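Local coordinates for protein putative uronate isomerase (Thermotoga maritima, PDB 4NAR) that is of uncertain function but may act as a lactate racemase, the activity generally assigned to its family, at residues G116-S119 with E120-G124; P189-I192 with G193-D196; V195-P198 with A199-I202. One frame throughout, in Å; residues are numbered along the deposited sequence.

The three contacts follow one another along the chain. Contact 1 forms the C-terminal end of helix 115-121. Contact 2 is the turn that leaves helix 188-191, and contact 3 is the start of helix 198-213. Contacts 2 and 3 share Val195 and Asp196, and their centres lie about 9 Å apart. Together they cover the short connection between two successive helices. Contact 1 is distant in sequence but its centre is about 13 Å from that of contact 3. The two touch where Met121 CG comes 3.6 Å from Ile202 CG1. Contacts 1 and 2 do not touch, with centres about 19 Å apart. The first turn of helix 198-213 carries the contact 2 loop into the packing against helix 115-121.

Contact 1: residues G116-S119 with E120-G124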
loop_
_atom_site.group_PDB
_atom_site.type_symbol
_atom_site.label_atom_id
_atom_site.label_comp_id
_atom_site.label_asym_id
_atom_site.label_seq_id
_atom_site.Cartn_x
_atom_site.Cartn_y
_atom_site.Cartn_z
ATOM N N GLY A 116 -4.852 13.124 -22.730
ATOM C CA GLY A 116 -3.620 12.756 -23.409
ATOM C C GLY A 116 -2.644 12.028 -22.498
ATOM O O GLY A 116 -2.163 10.930 -22.812
ATOM N N PHE A 117 -2.358 12.644 -21.357
ATOM C CA PHE A 117 -1.475 12.063 -20.358
ATOM C C PHE A 117 -2.027 10.735 -19.819
ATOM O O PHE A 117 -1.285 9.753 -19.693
ATOM C CB PHE A 117 -1.256 13.079 -19.233
ATOM C CG PHE A 117 -0.569 12.509 -18.025
ATOM C CD1 PHE A 117 0.802 12.229 -18.049
ATOM C CD2 PHE A 117 -1.292 12.244 -16.860
ATOM C CE1 PHE A 117 1.443 11.688 -16.920
ATOM C CE2 PHE A 117 -0.658 11.708 -15.729
ATOM C CZ PHE A 117 0.712 11.427 -15.761
ATOM N N VAL A 118 -3.328 10.706 -19.518
ATOM C CA VAL A 118 -3.983 9.489 -19.033
ATOM C C VAL A 118 -3.834 8.349 -20.045
ATOM O O VAL A 118 -3.444 7.222 -19.696
ATOM C CB VAL A 118 -5.476 9.739 -18.717
ATOM C CG1 VAL A 118 -6.256 8.422 -18.631
ATOM C CG2 VAL A 118 -5.614 10.544 -17.424
ATOM N N SER A 119 -4.122 8.668 -21.302
ATOM C CA SER A 119 -3.944 7.735 -22.410
ATOM C C SER A 119 -2.501 7.212 -22.478
ATOM O O SER A 119 -2.276 6.023 -22.629
ATOM C CB SER A 119 -4.343 8.415 -23.725
ATOM O OG SER A 119 -4.152 7.546 -24.829
ATOM N N GLU A 120 -1.530 8.104 -22.341
ATOM C CA GLU A 120 -0.121 7.726 -22.424
ATOM C C GLU A 120 0.346 6.814 -21.282
ATOM O O GLU A 120 1.199 5.953 -21.486
ATOM C CB GLU A 120 0.754 8.981 -22.477
ATOM C CG GLU A 120 1.875 8.897 -23.496
ATOM C CD GLU A 120 3.247 9.014 -22.860
ATOM O OE1 GLU A 120 3.632 10.150 -22.491
ATOM O OE2 GLU A 120 3.936 7.971 -22.727
HETATM N N MSE A 121 -0.193 7.015 -20.081
HETATM C CA MSE A 121 0.116 6.130 -18.956
HETATM C C MSE A 121 -0.571 4.762 -19.099
HETATM O O MSE A 121 -0.103 3.756 -18.547
HETATM C CB MSE A 121 -0.328 6.766 -17.631
HETATM C CG MSE A 121 0.384 8.053 -17.255
HETATM SE SE MSE A 121 2.303 7.825 -17.102
HETATM C CE MSE A 121 2.834 8.830 -18.715
ATOM N N THR A 122 -1.697 4.730 -19.815
ATOM C CA THR A 122 -2.487 3.496 -19.903
ATOM C C THR A 122 -2.546 2.867 -21.299
ATOM O O THR A 122 -3.495 2.126 -21.601
ATOM C CB THR A 122 -3.940 3.676 -19.368
ATOM O OG1 THR A 122 -4.620 4.697 -20.115
ATOM C CG2 THR A 122 -3.935 4.042 -17.891
ATOM N N GLU A 123 -1.542 3.150 -22.133
ATOM C CA GLU A 123 -1.512 2.630 -23.504
ATOM C C GLU A 123 -2.815 2.935 -24.267
ATOM O O GLU A 123 -3.284 2.118 -25.067
ATOM C CB GLU A 123 -1.271 1.115 -23.492
ATOM C CG GLU A 123 -0.026 0.680 -22.725
ATOM C CD GLU A 123 0.048 -0.838 -22.497
ATOM O OE1 GLU A 123 -0.831 -1.578 -23.008
ATOM O OE2 GLU A 123 0.990 -1.289 -21.801
ATOM N N GLY A 124 -3.412 4.093 -23.991
ATOM C CA GLY A 124 -4.669 4.471 -24.611
ATOM C C GLY A 124 -5.889 3.717 -24.102
ATOM O O GLY A 124 -7.000 3.932 -24.604
#
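Phe117 and Met121, one turn apart at the C-terminal end of helix 115-121, form a Met-aromatic contact. Met121 is present as selenomethionine. Met121 CG lies over one face of the Phe117 ring, 3.9 Å from the centroid, in a CH-pi contact. The selenium sits farther off, 4.7 Å from the same centroid and oblique to the ring normal (43°). The chain bends at chi2 and chi3, which brings Met121 CE to 3.7 Å from Phe117 CE1 near the ring rim. Helix 198-213 packs on this pair through Ile202, with Arg205 also on Phe117 and Lys201 on Met121. In the backbone, the helical bond from Met121 N to Phe117 O (3.0 Å) holds the two residues one turn apart. Thr122 is where the helix ends. Its N still makes weak bonds to the carbonyls of Val118 and Ser119. Thr122 OG1 also donates to Val118 O at 2.8 Å, from above the carbonyl plane, and has a weak bond with Leu126 N. Glu123 and Gly124 follow with positive phi, which turns the chain back toward the last helical turn. Gly124 N then donates to Ser119 O at 2.6 Å, with an N-H...O angle of 164°.

Contact 2: residues P189-I192 with G193-D196; sequences PKLI and GTVD
Thr194 reaches back to Leu191 with both its hydroxyl and its backbone NH. Thr194 OG1 donates to Leu191 O at 2.6 Å, lying in the carbonyl plane on a lone pair. The NH of Thr194 makes a weaker bond to the same oxygen, 3.1 Å from N to Leu191 O, with an N-H...O angle of 134°. One carbonyl at the end of helix 188-191 is thus held by two donors of a single residue. The hydroxyl can do this because chi1 of Thr194 is 61°, which turns OG1 back over the backbone. The methyl group then turns to the helix end, where Thr194 CG2 lies 3.4 Å from Lys190 O. Thr194 OG1 is itself an acceptor, taking a hydrogen bond from Asn197 ND2, so the hydroxyl links the turn to the start of the next helix. Asp196 O has a weak hydrogen bond with this hydroxyl, and Val195 O is hydrogen-bonded with Tyr249 OH. The two residues in the middle of the turn also have partners for their backbones: Ile192 O accepts from Arg294 NH2, and Gly193 is bonded through its backbone to Gly158. Ile192 is the first residue to leave helical geometry. Gly193 follows with a phi of 69°, a value that favours glycine. With Gly193 in third place, Leu191 to Thr194 form a classic type II beta turn, here closing off helix 188-191.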
loop_
_atom_site.group_PDB
_atom_site.type_symbol
_atom_site.label_atom_id
_atom_site.label_comp_id
_atom_site.label_asym_id
_atom_site.label_seq_id
_atom_site.Cartn_x
_atom_site.Cartn_y
_atom_site.Cartn_z
ATOM N N PRO A 189 6.495 -7.805 -12.204
ATOM C CA PRO A 189 7.907 -8.186 -12.405
ATOM C C PRO A 189 8.800 -7.016 -12.831
ATOM O O PRO A 189 9.897 -6.892 -12.293
ATOM C CB PRO A 189 7.846 -9.252 -13.512
ATOM C CG PRO A 189 6.460 -9.860 -13.354
ATOM C CD PRO A 189 5.571 -8.700 -12.940
ATOM N N LYS A 190 8.334 -6.155 -13.740
ATOM C CA LYS A 190 9.128 -4.988 -14.139
ATOM C C LYS A 190 9.030 -3.840 -13.127
ATOM O O LYS A 190 10.011 -3.125 -12.875
ATOM C CB LYS A 190 8.694 -4.485 -15.513
ATOM C CG LYS A 190 8.747 -5.540 -16.597
ATOM C CD LYS A 190 9.704 -5.160 -17.714
ATOM C CE LYS A 190 9.431 -5.994 -18.976
ATOM N NZ LYS A 190 10.687 -6.251 -19.760
ATOM N N LEU A 191 7.842 -3.665 -12.552
ATOM C CA LEU A 191 7.529 -2.457 -11.785
ATOM C C LEU A 191 8.035 -2.454 -10.330
ATOM O O LEU A 191 8.680 -1.485 -9.888
ATOM C CB LEU A 191 6.017 -2.167 -11.836
ATOM C CG LEU A 191 5.544 -0.805 -11.303
ATOM C CD1 LEU A 191 4.504 -0.173 -12.236
ATOM C CD2 LEU A 191 4.987 -0.935 -9.881
ATOM N N ILE A 192 7.743 -3.521 -9.585
ATOM C CA ILE A 192 8.034 -3.524 -8.147
ATOM C C ILE A 192 9.498 -3.151 -7.832
ATOM O O ILE A 192 10.427 -3.578 -8.536
ATOM C CB ILE A 192 7.639 -4.869 -7.484
ATOM C CG1 ILE A 192 7.555 -4.715 -5.961
ATOM C CG2 ILE A 192 8.589 -6.006 -7.901
ATOM C CD1 ILE A 192 6.756 -5.834 -5.273
ATOM N N GLY A 193 9.692 -2.311 -6.812
ATOM C CA GLY A 193 11.030 -1.858 -6.453
ATOM C C GLY A 193 11.737 -0.922 -7.443
ATOM O O GLY A 193 12.967 -0.840 -7.441
ATOM N N THR A 194 10.976 -0.210 -8.275
ATOM C CA THR A 194 11.520 0.873 -9.098
ATOM C C THR A 194 11.061 2.219 -8.535
ATOM O O THR A 194 9.898 2.370 -8.163
ATOM C CB THR A 194 11.028 0.783 -10.560
ATOM O OG1 THR A 194 9.592 0.893 -10.590
ATOM C CG2 THR A 194 11.462 -0.531 -11.208
ATOM N N VAL A 195 11.965 3.196 -8.483
ATOM C CA VAL A 195 11.629 4.521 -7.970
ATOM C C VAL A 195 10.583 5.221 -8.846
ATOM O O VAL A 195 9.634 5.821 -8.334
ATOM C CB VAL A 195 12.894 5.417 -7.834
ATOM C CG1 VAL A 195 12.506 6.849 -7.401
ATOM C CG2 VAL A 195 13.884 4.791 -6.836
ATOM N N ASP A 196 10.759 5.124 -10.162
ATOM C CA ASP A 196 9.918 5.838 -11.126
ATOM C C ASP A 196 9.193 4.821 -12.025
ATOM O O ASP A 196 9.739 3.750 -12.313
ATOM C CB ASP A 196 10.791 6.782 -11.966
ATOM C CG ASP A 196 9.968 7.698 -12.882
ATOM O OD1 ASP A 196 10.568 8.310 -13.805
ATOM O OD2 ASP A 196 8.733 7.819 -12.677
#

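Contact 3: residues V195-P198 with A199-I202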
loop_
_atom_site.group_PDB
_atom_site.type_symbol
_atom_site.label_atom_id
_atom_site.label_comp_id
_atom_site.label_asym_id
_atom_site.label_seq_id
_atom_site.Cartn_x
_atom_site.Cartn_y
_atom_site.Cartn_z
ATOM N N VAL A 195 11.965 3.196 -8.483
ATOM C CA VAL A 195 11.629 4.521 -7.970
ATOM C C VAL A 195 10.583 5.221 -8.846
ATOM O O VAL A 195 9.634 5.821 -8.334
ATOM C CB VAL A 195 12.894 5.417 -7.834
ATOM C CG1 VAL A 195 12.506 6.849 -7.401
ATOM C CG2 VAL A 195 13.884 4.791 -6.836
ATOM N N ASP A 196 10.759 5.124 -10.162
ATOM C CA ASP A 196 9.918 5.838 -11.126
ATOM C C ASP A 196 9.193 4.821 -12.025
ATOM O O ASP A 196 9.739 3.750 -12.313
ATOM C CB ASP A 196 10.791 6.782 -11.966
ATOM C CG ASP A 196 9.968 7.698 -12.882
ATOM O OD1 ASP A 196 10.568 8.310 -13.805
ATOM O OD2 ASP A 196 8.733 7.819 -12.677
ATOM N N ASN A 197 7.976 5.163 -12.455
ATOM C CA ASN A 197 7.083 4.244 -13.165
ATOM C C ASN A 197 5.748 4.951 -13.433
ATOM O O ASN A 197 5.530 6.069 -12.930
ATOM C CB ASN A 197 6.862 2.981 -12.329
ATOM C CG ASN A 197 6.385 3.298 -10.930
ATOM O OD1 ASN A 197 5.252 3.768 -10.728
ATOM N ND2 ASN A 197 7.254 3.050 -9.943
ATOM N N PRO A 198 4.847 4.325 -14.221
ATOM C CA PRO A 198 3.633 5.080 -14.592
ATOM C C PRO A 198 2.758 5.557 -13.423
ATOM O O PRO A 198 2.291 6.704 -13.458
ATOM C CB PRO A 198 2.837 4.079 -15.447
ATOM C CG PRO A 198 3.876 3.148 -16.002
ATOM C CD PRO A 198 4.927 3.028 -14.930
ATOM N N ALA A 199 2.510 4.689 -12.440
ATOM C CA ALA A 199 1.653 5.038 -11.294
ATOM C C ALA A 199 2.248 6.197 -10.496
ATOM O O ALA A 199 1.533 7.098 -10.042
ATOM C CB ALA A 199 1.452 3.833 -10.378
ATOM N N ARG A 200 3.563 6.157 -10.326
ATOM C CA ARG A 200 4.287 7.205 -9.634
ATOM C C ARG A 200 4.167 8.544 -10.439
ATOM O O ARG A 200 3.960 9.622 -9.861
ATOM C CB ARG A 200 5.731 6.720 -9.442
ATOM C CG ARG A 200 6.389 7.018 -8.106
ATOM C CD ARG A 200 5.806 6.247 -6.902
ATOM N NE ARG A 200 5.573 7.207 -5.826
ATOM C CZ ARG A 200 5.416 6.945 -4.529
ATOM N NH1 ARG A 200 5.468 5.711 -4.033
ATOM N NH2 ARG A 200 5.195 7.970 -3.713
ATOM N N LYS A 201 4.232 8.477 -11.769
ATOM C CA LYS A 201 3.974 9.669 -12.602
ATOM C C LYS A 201 2.567 10.246 -12.424
ATOM O O LYS A 201 2.401 11.468 -12.298
ATOM C CB LYS A 201 4.192 9.366 -14.084
ATOM C CG LYS A 201 5.658 9.272 -14.498
ATOM C CD LYS A 201 5.775 8.807 -15.959
ATOM C CE LYS A 201 7.201 8.958 -16.476
ATOM N NZ LYS A 201 8.102 8.020 -15.758
ATOM N N ILE A 202 1.562 9.368 -12.444
ATOM C CA ILE A 202 0.166 9.765 -12.247
ATOM C C ILE A 202 -0.036 10.395 -10.860
ATOM O O ILE A 202 -0.671 11.452 -10.712
ATOM C CB ILE A 202 -0.781 8.545 -12.378
ATOM C CG1 ILE A 202 -0.817 8.050 -13.826
ATOM C CG2 ILE A 202 -2.189 8.895 -11.921
ATOM C CD1 ILE A 202 -1.589 6.748 -13.998
#
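Asn197 has a chi1 of 54°, which turns OD1 toward the backbone of Arg200. Asp196 instead holds CG anti to its own N (chi1 -173°), and its carboxylate meets the end of Lys201. Asn197 is the N-cap of helix 198-213. Asn197 OD1 accepts from Arg200 N at 3.0 Å, with the donor tilted 32° from the amide carbonyl plane. Asn197 OD1 also lies 3.3 Å from Arg200 CB, so the cap packs on the first turn as well. The backbone O of Asn197 accepts from Lys201 N at 3.0 Å, the first i to i+4 bond of the helix. Lys201 runs extended until it bends at chi4. Lys201 NZ then sits 3.2 Å from both OD1 and OD2 of Asp196, a salt bridge whose two hydrogen bonds are weak. Asp196 OD2 also accepts a weak bond from Asn197 N, next to the cap. The guanidinium of Arg200 turns elsewhere, bonding Gly161 O through NH2 and making a cation-pi contact with Tyr249. Ile202 and Pro198 pack against helix 115-121 and helix 173-186, and Ala199 meets Phe179 of the latter, so the capped turn packs against both helices.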